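Local coordinates for protein cGAS/DncV-like nucleotidyltransferase in E. coli homolog (Elizabethkingia meningoseptica ATCC 13253 = NBRC 12535, PDB 6E0O) that synthesises cyclic dinucleotide second messengers from nucleoside triphosphates, using magnesium, as the signal-producing enzyme of a CBASS antiphage defence system, at residues A33-F38 / V42-Q47; I27-A32 / S130-A135. All blocks are in the same frame, centred on the assembly; numbering follows the deposited sequence.

How the interactions relate
From the N terminus, the chain enters helix 21-38, whose middle turns, residues 27-32, are used by interaction 2 and whose last turns, residues 33-38, by interaction 1. Interaction 1 closes a tight turn of three residues, folding the helix end back on strand 42-47. Interaction 2 closes a loop of 97 residues, inside which interaction 1 is nested, when residues 130-135, the loop end running into strand 135-147, come back to the helix. One helix is thus tied to two strands of the nucleotidyltransferase sheet, which strand 62-68 bridges. The contacts, centred 12 Å apart, meet directly: Leu46 CD1 packs on Ile27 CD1, and Ile44 CD1 on Thr31 CG2.

Interaction 1: A33-F38 / V42-Q47; sequences ALRAKF and VTIFLQ. With nucleotides of chain B.
Arg35 reaches from the end of its helix across the turn to Val42 at the start of the next strand, a polar grip at one margin of a helix-turn-strand unit whose other side-chain contacts between the two segments are mainly apolar. The axes of segments 33-38 and 42-47 run almost antiparallel (170°), 10.1 Å apart at their closest, the helix packing against the nucleotidyltransferase sheet. Arg35 NH1 donates to Val42 O at 2.9 Å; the donor stands above the carbonyl plane and the N-H...O angle is 154°. The same nitrogen also bonds Gly39 O in the connecting turn, so one side chain ties the turn and the strand to the helix. The bend at chi2 (-71°) swings the guanidinium toward the strand, where Ile44 CD1 lies over one of its faces, 3.8 Å from Arg35 NE. That methyl also meets Leu34 CD1 at 4.0 Å, the two chains meeting at a slant. Nearer the turn, Phe38 CB rests on Val42 CG1 at 3.8 Å, while its ring leads away from the strand and carries Lys37 CG over one face. Met66 of strand 62-68 touches both Phe38 and Val42, and Leu109 of helix 98-113 touches Leu34. At its far end the strand leads into the nucleotide site: Gln47, a probable ATP-binding residue, extends its amide to the second adenosine of the bound pppApA, A2 of chain B. There Gln47 NE2 lies 2.7 Å from N3 of that adenine and makes a weak bond of 3.2 Å to its ribose O2'.

Interaction 2: I27-A32 / S130-A135; sequences ITQITA and SNRITA
Gln29 and Ile30, successive residues on one side of helix 21-38, meet Arg132 and Ala135 of the chain entering strand 135-147. Gln29, extended beyond CG, sends its amide out to the arginine, and OE1 accepts from Arg132 NH1 at 2.9 Å. The bond is bent, with an N-H...O angle of 139°, and the oxygen sits 28° out of the guanidinium plane; the side chains cross nearly at right angles, with amide and guanidinium planes 88° apart. Arg132 CD also comes within 3.5 Å of Gln29 OE1. The first torsion of Arg132 sets CG between its own backbone N and carbonyl carbon, and the chain then runs straight as far as NE. Its other terminal nitrogen, NH2, bonds Asn127 O, so the guanidinium joins the helix to the loop after strand 124-126; Phe113 of helix 98-113 touches both Gln29 and Arg132. Next, Ile30 points toward residues 130-135, and its CD1 presses on Ala135 CB at 3.2 Å, tighter than usual for two carbons. Both residues also touch Ile64 of strand 62-68, while Phe113 and Leu109 of helix 98-113 pack on Ile30. One residue on, Thr31 turns its hydroxyl back onto its own helix: Ile27 O receives both Thr31 N and Thr31 OG1, the latter at 2.7 Å, and the two donors arrive from opposite faces of the carbonyl plane. Together, Ile30 and Ala135 form helix-on-sheet core packing of the nucleotidyltransferase fold, behind the strand start that carries Asp136, a probable magnesium ligand whose side chain is about 6 Å from that of Ala135.

Interaction 1: A33-F38 / V42-Q47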
# COMPACT_ATOMS: atom_id res chain seq x y z
N ALA A 33 20.37 4.84 11.37
CA ALA A 33 21.30 4.93 10.25
C ALA A 33 21.03 6.17 9.40
O ALA A 33 21.96 6.86 8.98
CB ALA A 33 21.23 3.66 9.42
N LEU A 34 19.76 6.46 9.14
CA LEU A 34 19.43 7.61 8.30
C LEU A 34 19.68 8.92 9.03
O LEU A 34 20.20 9.88 8.44
CB LEU A 34 17.98 7.51 7.84
CG LEU A 34 17.67 6.30 6.96
CD1 LEU A 34 16.17 6.23 6.69
CD2 LEU A 34 18.45 6.32 5.66
N ARG A 35 19.33 9.00 10.32
CA ARG A 35 19.55 10.23 11.07
C ARG A 35 21.03 10.56 11.17
O ARG A 35 21.41 11.73 11.22
CB ARG A 35 18.94 10.13 12.47
CG ARG A 35 17.43 10.00 12.51
CD ARG A 35 16.73 11.27 12.12
NE ARG A 35 15.28 11.05 12.05
CZ ARG A 35 14.42 11.87 11.46
NH1 ARG A 35 14.85 12.99 10.91
NH2 ARG A 35 13.13 11.56 11.42
N ALA A 36 21.89 9.53 11.22
CA ALA A 36 23.32 9.79 11.32
C ALA A 36 23.83 10.63 10.16
O ALA A 36 24.76 11.42 10.32
CB ALA A 36 24.09 8.47 11.40
N LYS A 37 23.22 10.49 8.98
CA LYS A 37 23.62 11.29 7.83
C LYS A 37 22.76 12.54 7.65
O LYS A 37 23.30 13.61 7.33
CB LYS A 37 23.58 10.46 6.55
CG LYS A 37 24.03 11.26 5.33
CD LYS A 37 24.27 10.40 4.08
CE LYS A 37 25.44 9.44 4.22
NZ LYS A 37 26.77 10.10 4.36
N PHE A 38 21.45 12.43 7.84
CA PHE A 38 20.53 13.49 7.44
C PHE A 38 20.01 14.34 8.58
O PHE A 38 19.43 15.40 8.32
CB PHE A 38 19.35 12.87 6.69
CG PHE A 38 19.73 12.23 5.39
CD1 PHE A 38 20.02 13.01 4.28
CD2 PHE A 38 19.81 10.86 5.27
CE1 PHE A 38 20.37 12.42 3.08
CE2 PHE A 38 20.17 10.27 4.08
CZ PHE A 38 20.44 11.04 2.99
N VAL A 42 15.18 15.38 7.28
CA VAL A 42 14.20 14.46 6.74
C VAL A 42 13.07 14.23 7.73
O VAL A 42 13.26 14.32 8.95
CB VAL A 42 14.83 13.10 6.35
CG1 VAL A 42 15.87 13.29 5.27
CG2 VAL A 42 15.45 12.41 7.58
N THR A 43 11.89 13.92 7.19
CA THR A 43 10.80 13.33 7.96
C THR A 43 10.77 11.85 7.62
O THR A 43 10.78 11.49 6.44
CB THR A 43 9.46 13.96 7.57
OG1 THR A 43 9.45 15.35 7.90
CG2 THR A 43 8.30 13.29 8.29
N ILE A 44 10.74 11.00 8.63
CA ILE A 44 10.62 9.56 8.44
C ILE A 44 9.23 9.14 8.89
O ILE A 44 8.77 9.54 9.96
CB ILE A 44 11.73 8.79 9.20
CG1 ILE A 44 13.10 9.11 8.56
CG2 ILE A 44 11.45 7.31 9.18
CD1 ILE A 44 14.30 8.61 9.35
N PHE A 45 8.54 8.37 8.04
CA PHE A 45 7.19 7.92 8.33
C PHE A 45 6.94 6.64 7.56
O PHE A 45 7.75 6.24 6.72
CB PHE A 45 6.16 9.01 8.02
CG PHE A 45 6.00 9.34 6.56
CD1 PHE A 45 6.78 10.32 5.96
CD2 PHE A 45 5.04 8.70 5.80
CE1 PHE A 45 6.61 10.65 4.61
CE2 PHE A 45 4.86 9.01 4.47
CZ PHE A 45 5.64 9.99 3.87
N LEU A 46 5.83 5.98 7.86
CA LEU A 46 5.50 4.73 7.20
C LEU A 46 4.44 4.95 6.13
O LEU A 46 3.56 5.81 6.25
CB LEU A 46 4.97 3.70 8.20
CG LEU A 46 5.89 3.35 9.37
CD1 LEU A 46 5.27 2.20 10.19
CD2 LEU A 46 7.30 3.00 8.89
N GLN A 47 4.50 4.11 5.10
CA GLN A 47 3.38 3.98 4.18
C GLN A 47 3.13 2.49 3.95
O GLN A 47 3.74 1.64 4.59
CB GLN A 47 3.68 4.71 2.88
CG GLN A 47 4.74 4.05 2.07
CD GLN A 47 4.99 4.75 0.76
OE1 GLN A 47 4.54 5.87 0.54
NE2 GLN A 47 5.72 4.08 -0.12
P A B 2 6.48 -1.87 -6.14
OP1 A B 2 6.55 -0.74 -7.10
OP2 A B 2 7.20 -3.13 -6.44
O5' A B 2 7.00 -1.34 -4.73
C5' A B 2 8.40 -1.22 -4.46
C4' A B 2 8.66 -0.21 -3.36
O4' A B 2 8.36 1.12 -3.87
C3' A B 2 7.83 -0.39 -2.10
O3' A B 2 8.59 -0.03 -0.95
C2' A B 2 6.68 0.59 -2.30
O2' A B 2 6.09 1.07 -1.11
C1' A B 2 7.35 1.72 -3.08
N9 A B 2 6.43 2.41 -3.98
C8 A B 2 5.93 1.94 -5.17
N7 A B 2 5.12 2.78 -5.77
C5 A B 2 5.07 3.86 -4.91
C6 A B 2 4.37 5.08 -4.96
N6 A B 2 3.56 5.46 -5.95
N1 A B 2 4.57 5.93 -3.94
C2 A B 2 5.37 5.59 -2.93
N3 A B 2 6.08 4.48 -2.77
C4 A B 2 5.88 3.65 -3.80

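Interaction 2: I27-A32 / S130-A135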
# COMPACT_ATOMS: atom_id res chain seq x y z
N ILE A 27 12.53 -0.52 12.19
CA ILE A 27 12.33 0.92 12.15
C ILE A 27 13.39 1.64 12.99
O ILE A 27 13.98 2.63 12.56
CB ILE A 27 10.89 1.29 12.57
CG1 ILE A 27 9.89 0.74 11.56
CG2 ILE A 27 10.75 2.80 12.70
CD1 ILE A 27 8.46 0.83 12.03
N THR A 28 13.65 1.13 14.20
CA THR A 28 14.63 1.76 15.08
C THR A 28 16.01 1.78 14.43
O THR A 28 16.69 2.82 14.41
CB THR A 28 14.68 1.02 16.41
OG1 THR A 28 13.40 1.15 17.05
CG2 THR A 28 15.78 1.56 17.32
N GLN A 29 16.46 0.63 13.94
CA GLN A 29 17.81 0.54 13.40
C GLN A 29 17.96 1.40 12.15
O GLN A 29 18.97 2.09 11.98
CB GLN A 29 18.16 -0.91 13.08
CG GLN A 29 18.32 -1.79 14.29
CD GLN A 29 18.60 -3.22 13.90
OE1 GLN A 29 19.32 -3.48 12.94
NE2 GLN A 29 18.01 -4.17 14.62
N ILE A 30 16.98 1.33 11.25
CA ILE A 30 17.06 2.08 10.00
C ILE A 30 16.99 3.58 10.28
O ILE A 30 17.74 4.37 9.70
CB ILE A 30 15.99 1.60 9.01
CG1 ILE A 30 16.45 0.22 8.50
CG2 ILE A 30 15.82 2.60 7.89
CD1 ILE A 30 15.39 -0.57 7.83
N THR A 31 16.10 3.98 11.18
CA THR A 31 16.00 5.39 11.53
C THR A 31 17.34 5.92 12.03
O THR A 31 17.78 7.00 11.60
CB THR A 31 14.90 5.59 12.57
OG1 THR A 31 13.64 5.24 11.99
CG2 THR A 31 14.85 7.02 13.05
N ALA A 32 18.02 5.17 12.90
CA ALA A 32 19.31 5.63 13.42
C ALA A 32 20.32 5.80 12.29
O ALA A 32 21.05 6.79 12.24
CB ALA A 32 19.83 4.66 14.49
N SER A 130 17.20 -12.50 11.77
CA SER A 130 16.43 -13.19 12.79
C SER A 130 15.68 -12.22 13.70
O SER A 130 14.67 -12.61 14.31
CB SER A 130 17.34 -14.05 13.67
OG SER A 130 18.02 -15.01 12.91
N ASN A 131 16.17 -10.98 13.82
CA ASN A 131 15.60 -10.03 14.76
C ASN A 131 14.95 -8.81 14.13
O ASN A 131 14.47 -7.94 14.87
CB ASN A 131 16.69 -9.57 15.75
CG ASN A 131 17.18 -10.69 16.63
OD1 ASN A 131 16.40 -11.51 17.11
ND2 ASN A 131 18.49 -10.75 16.83
N ARG A 132 14.90 -8.71 12.81
CA ARG A 132 14.26 -7.56 12.20
C ARG A 132 13.69 -7.95 10.84
O ARG A 132 14.28 -8.76 10.12
CB ARG A 132 15.20 -6.35 12.09
CG ARG A 132 16.20 -6.42 10.99
CD ARG A 132 17.08 -5.12 10.87
NE ARG A 132 17.91 -5.37 9.71
CZ ARG A 132 19.21 -5.56 9.71
NH1 ARG A 132 19.92 -5.41 10.82
NH2 ARG A 132 19.80 -5.87 8.57
N ILE A 133 12.54 -7.37 10.52
CA ILE A 133 11.96 -7.57 9.20
C ILE A 133 12.79 -6.83 8.16
O ILE A 133 13.57 -5.91 8.47
CB ILE A 133 10.49 -7.13 9.14
CG1 ILE A 133 10.35 -5.65 9.46
CG2 ILE A 133 9.65 -7.99 10.08
CD1 ILE A 133 8.92 -5.14 9.35
N THR A 134 12.61 -7.22 6.90
CA THR A 134 13.13 -6.46 5.78
C THR A 134 12.37 -5.15 5.63
O THR A 134 11.16 -5.07 5.89
CB THR A 134 13.00 -7.30 4.51
OG1 THR A 134 13.87 -8.43 4.63
CG2 THR A 134 13.35 -6.51 3.28
N ALA A 135 13.09 -4.12 5.21
CA ALA A 135 12.51 -2.81 5.02
C ALA A 135 12.86 -2.28 3.65
O ALA A 135 13.98 -2.49 3.16
CB ALA A 135 13.01 -1.81 6.08